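Local coordinates for periplasmic binding protein/LacI transcriptional regulator (Burkholderia graminis C4D1M, PDB 5HQJ) that binds D-arabinose between two lobes and probably serves as the carbohydrate-binding component of an ABC transport system, at residues I155-G158 with N164-E167; S199-T204 with A226-T231; G273-D278 with I294-T299. All coordinates share one frame; numbering follows the deposited sequence.

Interaction 1 of 3, residues I155-G158 with N164-E167; sequences IITG and NLNE. With 64K (alpha-D-arabinopyranose), chain B.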
loop_
_atom_site.group_PDB
_atom_site.type_symbol
_atom_site.label_atom_id
_atom_site.label_comp_id
_atom_site.label_asym_id
_atom_site.label_seq_id
_atom_site.Cartn_x
_atom_site.Cartn_y
_atom_site.Cartn_z
ATOM N N ILE A 155 1.797 10.611 -12.949
ATOM C CA ILE A 155 1.735 9.844 -11.725
ATOM C C ILE A 155 0.326 9.891 -11.179
ATOM O O ILE A 155 -0.242 10.982 -10.971
ATOM C CB ILE A 155 2.729 10.391 -10.645
ATOM C CG1 ILE A 155 4.146 10.468 -11.179
ATOM C CG2 ILE A 155 2.591 9.536 -9.319
ATOM C CD1 ILE A 155 5.126 11.108 -10.186
ATOM N N ILE A 156 -0.254 8.708 -10.980
ATOM C CA ILE A 156 -1.634 8.545 -10.477
ATOM C C ILE A 156 -1.536 7.969 -9.087
ATOM O O ILE A 156 -0.936 6.888 -8.905
ATOM C CB ILE A 156 -2.481 7.630 -11.393
ATOM C CG1 ILE A 156 -2.391 8.080 -12.861
ATOM C CG2 ILE A 156 -3.899 7.575 -10.920
ATOM C CD1 ILE A 156 -2.821 9.497 -13.126
ATOM N N THR A 157 -2.106 8.659 -8.096
ATOM C CA THR A 157 -2.033 8.175 -6.733
ATOM C C THR A 157 -3.416 7.901 -6.190
ATOM O O THR A 157 -4.400 8.013 -6.924
ATOM C CB THR A 157 -1.224 9.164 -5.846
ATOM O OG1 THR A 157 -1.041 8.544 -4.564
ATOM C CG2 THR A 157 -1.874 10.572 -5.725
ATOM N N GLY A 158 -3.489 7.555 -4.903
ATOM C CA GLY A 158 -4.761 7.246 -4.272
ATOM C C GLY A 158 -5.224 8.425 -3.461
ATOM O O GLY A 158 -5.447 9.513 -3.992
ATOM N N ASN A 164 2.489 6.403 2.732
ATOM C CA ASN A 164 3.248 5.453 1.969
ATOM C C ASN A 164 3.143 5.909 0.521
ATOM O O ASN A 164 4.118 5.820 -0.198
ATOM C CB ASN A 164 2.788 3.995 2.207
ATOM C CG ASN A 164 1.296 3.747 1.946
ATOM O OD1 ASN A 164 0.488 4.666 1.822
ATOM N ND2 ASN A 164 0.932 2.460 1.897
ATOM N N LEU A 165 1.967 6.409 0.114
ATOM C CA LEU A 165 1.749 6.805 -1.269
ATOM C C LEU A 165 2.555 8.032 -1.565
ATOM O O LEU A 165 3.199 8.114 -2.590
ATOM C CB LEU A 165 0.282 7.073 -1.545
ATOM C CG LEU A 165 -0.648 5.892 -1.383
ATOM C CD1 LEU A 165 -1.994 6.275 -1.929
ATOM C CD2 LEU A 165 -0.108 4.606 -2.049
ATOM N N ASN A 166 2.582 8.977 -0.630
ATOM C CA ASN A 166 3.367 10.178 -0.873
ATOM C C ASN A 166 4.871 9.914 -0.895
ATOM O O ASN A 166 5.588 10.531 -1.658
ATOM C CB ASN A 166 3.040 11.266 0.160
ATOM C CG ASN A 166 1.659 11.817 -0.023
ATOM O OD1 ASN A 166 1.085 11.743 -1.110
ATOM N ND2 ASN A 166 1.117 12.397 1.022
ATOM N N GLU A 167 5.346 8.961 -0.098
ATOM C CA GLU A 167 6.716 8.540 -0.188
ATOM C C GLU A 167 7.044 7.911 -1.535
ATOM O O GLU A 167 8.107 8.144 -2.072
ATOM C CB GLU A 167 7.014 7.572 0.950
ATOM C CG GLU A 167 7.064 8.328 2.277
ATOM C CD GLU A 167 7.138 7.424 3.492
ATOM O OE1 GLU A 167 6.749 6.253 3.375
ATOM O OE2 GLU A 167 7.577 7.883 4.566
HETATM O O2 64K B . 0.296 -0.166 0.161
HETATM C C2 64K B . -0.936 0.423 -0.377
HETATM C C3 64K B . -1.347 -0.400 -1.555
HETATM O O3 64K B . -0.500 -0.091 -2.640
HETATM C C4 64K B . -2.763 -0.073 -2.018
HETATM O O4 64K B . -2.853 1.246 -2.586
HETATM C C5 64K B . -3.679 -0.128 -0.881
HETATM O O5 64K B . -3.289 0.880 0.084
HETATM C C1 64K B . -2.008 0.404 0.676
HETATM O O1 64K B . -1.649 1.269 1.683
HETATM O O HOH W 1 -0.983 10.158 -2.493
#
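Thr-157 OG1 is the polar centre of this contact: it gives its proton to a water at 2.6 Å, and that water in turn donates to Asn-166 OD1, 2.9 Å away. The bridge spans the gap between the residue that follows strand 150-156 and the first turn of helix 163-176, while Asn-166 ND2 is taken up by Leu-160 O in the intervening loop. Leu-165 lies across the same threonine, its side chain running at a slant to that of Thr-157. Both its CB and its CD1 come to 3.6 Å from Thr-157 OG1, and CD1 also approaches Gly-158 N at 3.6 Å. With chi1 at -173° the hydroxyl points away from the backbone N, toward the helix and the water. No direct hydrogen bond joins the two segments, so the buried hydroxyl is served by solvent while methyl and methylene groups press beside it.

One residue before Leu-165 the helix reaches the sugar. Asn-164 ND2 donates to O1 of alpha-D-arabinopyranose over 2.9 Å, nearly straight at 163°. Its amide oxygen, Asn-164 OD1, accepts from Lys-36 NZ, with a weak bond from Leu-165 N at 2.9 Å. With both ends of the amide occupied, its flip state is set and ND2 is directed at the ligand. The sugar is also hydrogen-bonded to Asp-116, Arg-168, Gln-219, Asp-247 and Gln-267.

The contact closes the strand-helix half of a beta-alpha-beta unit that continues into strand 181-188. Chemically, the water and Leu-165 fit the helix start against the turn after the strand, and Asn-164, bonded to both Lys-36 and the anomeric oxygen, links the two lobes beside the bound pentose, consistent with a closed, sugar-bound form.

Interaction 2 of 3, residues S199-T204 with A226-T231; sequences SVVETT and AKVLNT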
loop_
_atom_site.group_PDB
_atom_site.type_symbol
_atom_site.label_atom_id
_atom_site.label_comp_id
_atom_site.label_asym_id
_atom_site.label_seq_id
_atom_site.Cartn_x
_atom_site.Cartn_y
_atom_site.Cartn_z
ATOM N N SER A 199 -11.709 8.357 -14.749
ATOM C CA SER A 199 -11.877 9.768 -15.130
ATOM C C SER A 199 -10.544 10.481 -15.220
ATOM O O SER A 199 -10.196 11.176 -16.203
ATOM C CB SER A 199 -12.763 10.502 -14.116
ATOM O OG SER A 199 -13.949 9.775 -13.861
ATOM N N VAL A 200 -9.711 10.289 -14.192
ATOM C CA VAL A 200 -8.397 10.904 -14.174
ATOM C C VAL A 200 -7.537 10.438 -15.320
ATOM O O VAL A 200 -6.965 11.248 -16.028
ATOM C CB VAL A 200 -7.688 10.625 -12.823
ATOM C CG1 VAL A 200 -6.225 11.134 -12.848
ATOM C CG2 VAL A 200 -8.491 11.271 -11.683
ATOM N N VAL A 201 -7.472 9.128 -15.538
ATOM C CA VAL A 201 -6.659 8.623 -16.625
ATOM C C VAL A 201 -7.172 9.117 -17.984
ATOM O O VAL A 201 -6.355 9.512 -18.822
ATOM C CB VAL A 201 -6.595 7.088 -16.617
ATOM C CG1 VAL A 201 -5.984 6.546 -17.916
ATOM C CG2 VAL A 201 -5.741 6.639 -15.453
ATOM N N GLU A 202 -8.486 9.050 -18.215
ATOM C CA GLU A 202 -9.047 9.605 -19.450
ATOM C C GLU A 202 -8.602 11.052 -19.717
ATOM O O GLU A 202 -8.240 11.386 -20.812
ATOM C CB GLU A 202 -10.579 9.566 -19.426
ATOM C CG GLU A 202 -11.159 8.191 -19.525
ATOM C CD GLU A 202 -12.653 8.192 -19.306
ATOM O OE1 GLU A 202 -13.175 9.196 -18.768
ATOM O OE2 GLU A 202 -13.296 7.184 -19.664
ATOM N N THR A 203 -8.682 11.905 -18.684
ATOM C CA THR A 203 -8.285 13.300 -18.806
ATOM C C THR A 203 -6.789 13.463 -19.101
ATOM O O THR A 203 -6.380 14.261 -19.948
ATOM C CB THR A 203 -8.681 14.047 -17.524
ATOM O OG1 THR A 203 -10.112 14.040 -17.410
ATOM C CG2 THR A 203 -8.206 15.473 -17.559
ATOM N N THR A 204 -5.971 12.658 -18.438
ATOM C CA THR A 204 -4.542 12.690 -18.697
ATOM C C THR A 204 -4.160 12.408 -20.139
ATOM O O THR A 204 -3.323 13.106 -20.738
ATOM C CB THR A 204 -3.799 11.653 -17.814
ATOM O OG1 THR A 204 -4.179 11.822 -16.449
ATOM C CG2 THR A 204 -2.276 11.786 -17.976
ATOM N N ALA A 226 -5.583 0.122 -17.426
ATOM C CA ALA A 226 -5.933 -0.970 -18.304
ATOM C C ALA A 226 -7.366 -0.796 -18.772
ATOM O O ALA A 226 -7.642 -1.076 -19.944
ATOM C CB ALA A 226 -5.719 -2.302 -17.606
ATOM N N LYS A 227 -8.276 -0.311 -17.920
ATOM C CA LYS A 227 -9.678 -0.184 -18.310
ATOM C C LYS A 227 -9.770 0.841 -19.441
ATOM O O LYS A 227 -10.451 0.614 -20.453
ATOM C CB LYS A 227 -10.541 0.229 -17.124
ATOM C CG LYS A 227 -12.009 0.331 -17.489
ATOM C CD LYS A 227 -12.882 0.560 -16.276
ATOM C CE LYS A 227 -13.563 -0.712 -15.821
ATOM N NZ LYS A 227 -14.828 -0.410 -15.096
ATOM N N VAL A 228 -9.041 1.939 -19.294
ATOM C CA VAL A 228 -9.154 3.062 -20.236
ATOM C C VAL A 228 -8.513 2.721 -21.572
ATOM O O VAL A 228 -9.070 3.019 -22.644
ATOM C CB VAL A 228 -8.551 4.317 -19.637
ATOM C CG1 VAL A 228 -8.469 5.442 -20.697
ATOM C CG2 VAL A 228 -9.416 4.777 -18.453
ATOM N N LEU A 229 -7.369 2.056 -21.517
ATOM C CA LEU A 229 -6.686 1.626 -22.731
ATOM C C LEU A 229 -7.469 0.575 -23.502
ATOM O O LEU A 229 -7.252 0.408 -24.702
ATOM C CB LEU A 229 -5.305 1.087 -22.375
ATOM C CG LEU A 229 -4.300 2.160 -21.942
ATOM C CD1 LEU A 229 -2.965 1.460 -21.750
ATOM C CD2 LEU A 229 -4.154 3.289 -22.942
ATOM N N ASN A 230 -8.388 -0.111 -22.839
ATOM C CA ASN A 230 -9.139 -1.156 -23.483
ATOM C C ASN A 230 -10.498 -0.618 -23.948
ATOM O O ASN A 230 -11.527 -1.265 -23.779
ATOM C CB ASN A 230 -9.330 -2.350 -22.546
ATOM C CG ASN A 230 -9.606 -3.659 -23.290
ATOM O OD1 ASN A 230 -9.622 -3.701 -24.516
ATOM N ND2 ASN A 230 -9.808 -4.733 -22.538
ATOM N N THR A 231 -10.487 0.580 -24.525
ATOM C CA THR A 231 -11.700 1.210 -25.040
ATOM C C THR A 231 -11.491 1.606 -26.487
ATOM O O THR A 231 -10.366 1.698 -26.940
ATOM C CB THR A 231 -12.119 2.473 -24.234
ATOM O OG1 THR A 231 -11.047 3.442 -24.186
ATOM C CG2 THR A 231 -12.571 2.105 -22.811
#
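Helices 194-207 and 221-229 lie side by side, their backbones nearest at Glu-202 and Val-228, whose CA atoms are 6.6 Å apart. Val-228 is the residue that fills the interface, pointing at the other helix and meeting two consecutive residues there. Val-201 offers CG1, which lies 3.8 Å from Val-228 CB and sits in the fork of Val-228, 3.9 Å from both Val-228 CG1 and Val-228 CG2. The two side chains come from facing helices and overlap at their branches. In Val-201 the trans torsion (chi1 168°) swings CG1 away from the backbone N and onto that fork.

Glu-202 contributes its aliphatic part. Glu-202 CG rests 4.0 Å from both Val-228 CG1 and Val-228 CG2, while the chain beyond CG stays extended and carries the carboxylate past the apolar patch. Across the segments there is no hydrogen bond, so shape and apolar contact alone make this interface. Val-198 and Leu-205 of helix 194-207 also touch Val-228, and Phe-234 touches both Val-228 and Glu-202.

Helix 221-229 ends just beyond the contact, where Asn-230 is the first residue to leave helical geometry.

Each helix links two parallel strands of one sheet, 194-207 between 181-188 and 211-216, and 221-229 between 211-216 and 242-246. Such packing of successive crossover helices on one sheet face is characteristic of the Rossmann-like alpha/beta lobes of periplasmic binding proteins.

Interaction 3 of 3, residues G273-D278 with I294-T299; sequences GSLAVD and IDTGVT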
loop_
_atom_site.group_PDB
_atom_site.type_symbol
_atom_site.label_atom_id
_atom_site.label_comp_id
_atom_site.label_asym_id
_atom_site.label_seq_id
_atom_site.Cartn_x
_atom_site.Cartn_y
_atom_site.Cartn_z
ATOM N N GLY A 273 0.831 -9.079 7.361
ATOM C CA GLY A 273 -0.209 -9.454 8.315
ATOM C C GLY A 273 0.273 -10.533 9.255
ATOM O O GLY A 273 0.002 -10.535 10.468
ATOM N N SER A 274 1.026 -11.480 8.706
ATOM C CA SER A 274 1.587 -12.528 9.520
ATOM C C SER A 274 2.554 -11.991 10.590
ATOM O O SER A 274 2.457 -12.301 11.788
ATOM C CB SER A 274 2.317 -13.515 8.602
ATOM O OG SER A 274 2.617 -14.666 9.317
ATOM N N LEU A 275 3.513 -11.189 10.138
ATOM C CA LEU A 275 4.462 -10.549 11.057
ATOM C C LEU A 275 3.770 -9.640 12.045
ATOM O O LEU A 275 4.150 -9.595 13.211
ATOM C CB LEU A 275 5.497 -9.744 10.279
ATOM C CG LEU A 275 6.487 -10.594 9.485
ATOM C CD1 LEU A 275 7.297 -9.651 8.656
ATOM C CD2 LEU A 275 7.398 -11.506 10.376
ATOM N N ALA A 276 2.745 -8.933 11.597
ATOM C CA ALA A 276 2.035 -8.035 12.519
ATOM C C ALA A 276 1.489 -8.820 13.720
ATOM O O ALA A 276 1.658 -8.425 14.879
ATOM C CB ALA A 276 0.937 -7.323 11.815
ATOM N N VAL A 277 0.835 -9.944 13.458
ATOM C CA VAL A 277 0.294 -10.741 14.557
ATOM C C VAL A 277 1.402 -11.369 15.396
ATOM O O VAL A 277 1.390 -11.286 16.636
ATOM C CB VAL A 277 -0.663 -11.824 14.028
ATOM C CG1 VAL A 277 -1.028 -12.775 15.115
ATOM C CG2 VAL A 277 -1.930 -11.176 13.464
ATOM N N ASP A 278 2.387 -11.980 14.737
ATOM C CA ASP A 278 3.502 -12.573 15.439
ATOM C C ASP A 278 4.268 -11.607 16.346
ATOM O O ASP A 278 4.603 -11.961 17.482
ATOM C CB ASP A 278 4.442 -13.207 14.428
ATOM C CG ASP A 278 3.980 -14.588 14.000
ATOM O OD1 ASP A 278 3.263 -15.255 14.786
ATOM O OD2 ASP A 278 4.352 -14.999 12.893
ATOM N N ILE A 294 10.595 -3.391 10.155
ATOM C CA ILE A 294 10.883 -4.486 9.238
ATOM C C ILE A 294 10.512 -4.052 7.830
ATOM O O ILE A 294 9.398 -3.616 7.576
ATOM C CB ILE A 294 10.118 -5.797 9.610
ATOM C CG1 ILE A 294 10.609 -6.365 10.938
ATOM C CG2 ILE A 294 10.289 -6.872 8.496
ATOM C CD1 ILE A 294 9.799 -7.585 11.403
ATOM N N ASP A 295 11.492 -4.147 6.942
ATOM C CA ASP A 295 11.329 -3.929 5.531
ATOM C C ASP A 295 10.893 -5.236 4.879
ATOM O O ASP A 295 11.705 -6.118 4.644
ATOM C CB ASP A 295 12.641 -3.436 4.911
ATOM C CG ASP A 295 12.530 -3.168 3.420
ATOM O OD1 ASP A 295 11.522 -3.532 2.797
ATOM O OD2 ASP A 295 13.482 -2.583 2.863
ATOM N N THR A 296 9.616 -5.355 4.563
ATOM C CA THR A 296 9.106 -6.607 4.011
ATOM C C THR A 296 9.435 -6.795 2.508
ATOM O O THR A 296 9.245 -7.900 1.965
ATOM C CB THR A 296 7.565 -6.751 4.252
ATOM O OG1 THR A 296 6.875 -5.545 3.903
ATOM C CG2 THR A 296 7.294 -7.074 5.722
ATOM N N GLY A 297 9.935 -5.742 1.847
ATOM C CA GLY A 297 10.470 -5.862 0.513
ATOM C C GLY A 297 9.406 -5.821 -0.562
ATOM O O GLY A 297 8.201 -5.906 -0.284
ATOM N N VAL A 298 9.845 -5.725 -1.813
ATOM C CA VAL A 298 8.936 -5.525 -2.941
ATOM C C VAL A 298 9.591 -6.133 -4.187
ATOM O O VAL A 298 10.794 -5.954 -4.379
ATOM C CB VAL A 298 8.616 -4.005 -3.139
ATOM C CG1 VAL A 298 9.831 -3.225 -3.664
ATOM C CG2 VAL A 298 7.429 -3.788 -4.077
ATOM N N THR A 299 8.807 -6.875 -4.984
ATOM C CA THR A 299 9.287 -7.625 -6.136
ATOM C C THR A 299 8.875 -6.853 -7.406
ATOM O O THR A 299 7.705 -6.493 -7.557
ATOM C CB THR A 299 8.721 -9.070 -6.196
ATOM O OG1 THR A 299 8.963 -9.755 -4.961
ATOM C CG2 THR A 299 9.363 -9.846 -7.341
#
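The chain after strand 294-295 is one of the connections between the two lobes of this periplasmic binding protein, leaving one sheet there and entering the other at strand 299-301; helix 269-284 packs beside its start through Leu-275. A single methyl, Leu-275 CD1, does the touching, 3.9 Å from Thr-296 CG2 and 4.1 Å from Ile-294 CG2. The leucine and threonine side chains point past one another, and that of Ile-294 is inclined to the leucine. Ile-294 has CG2 opposite the backbone N, CG1 at chi1 -66°, which leaves CG2 as the branch facing the leucine.

Where the strand ends and the crossing begins there is an Asx turn: Asp-295 OD1 accepts from Gly-297 N at 2.9 Å, the donor lying 30° out of the carboxylate plane on its anti side. Thr-296 O, meanwhile, is bound by Arg-268 NH1, on another interlobe connection.

Ile-294 and Thr-296 pair through their backbones with strand 127-129, whose Ile-128 touches both Leu-275 and Thr-296, while Ser-274 and Val-277 of helix 269-284 pack on helix 42-56.

The three contacts follow one another along the chain without overlapping. Interactions 1 and 2 belong to the same lobe, one at the end of sheet strand 150-156, the other in helices covering that sheet, their centres 18 Å apart; they touch where Ile-156 CD1 meets Val-200 CG1 at 3.8 Å. Interaction 3 lies in the other lobe and at the crossing between them, its centre 20 Å from interaction 1 and 33 Å from interaction 2, on the opposite side of the chain's centre from the latter. Interaction 1 thus forms the sugar-facing edge of one lobe, interaction 2 its outer helical layer, and interaction 3 the junction across which the lobes can probably hinge.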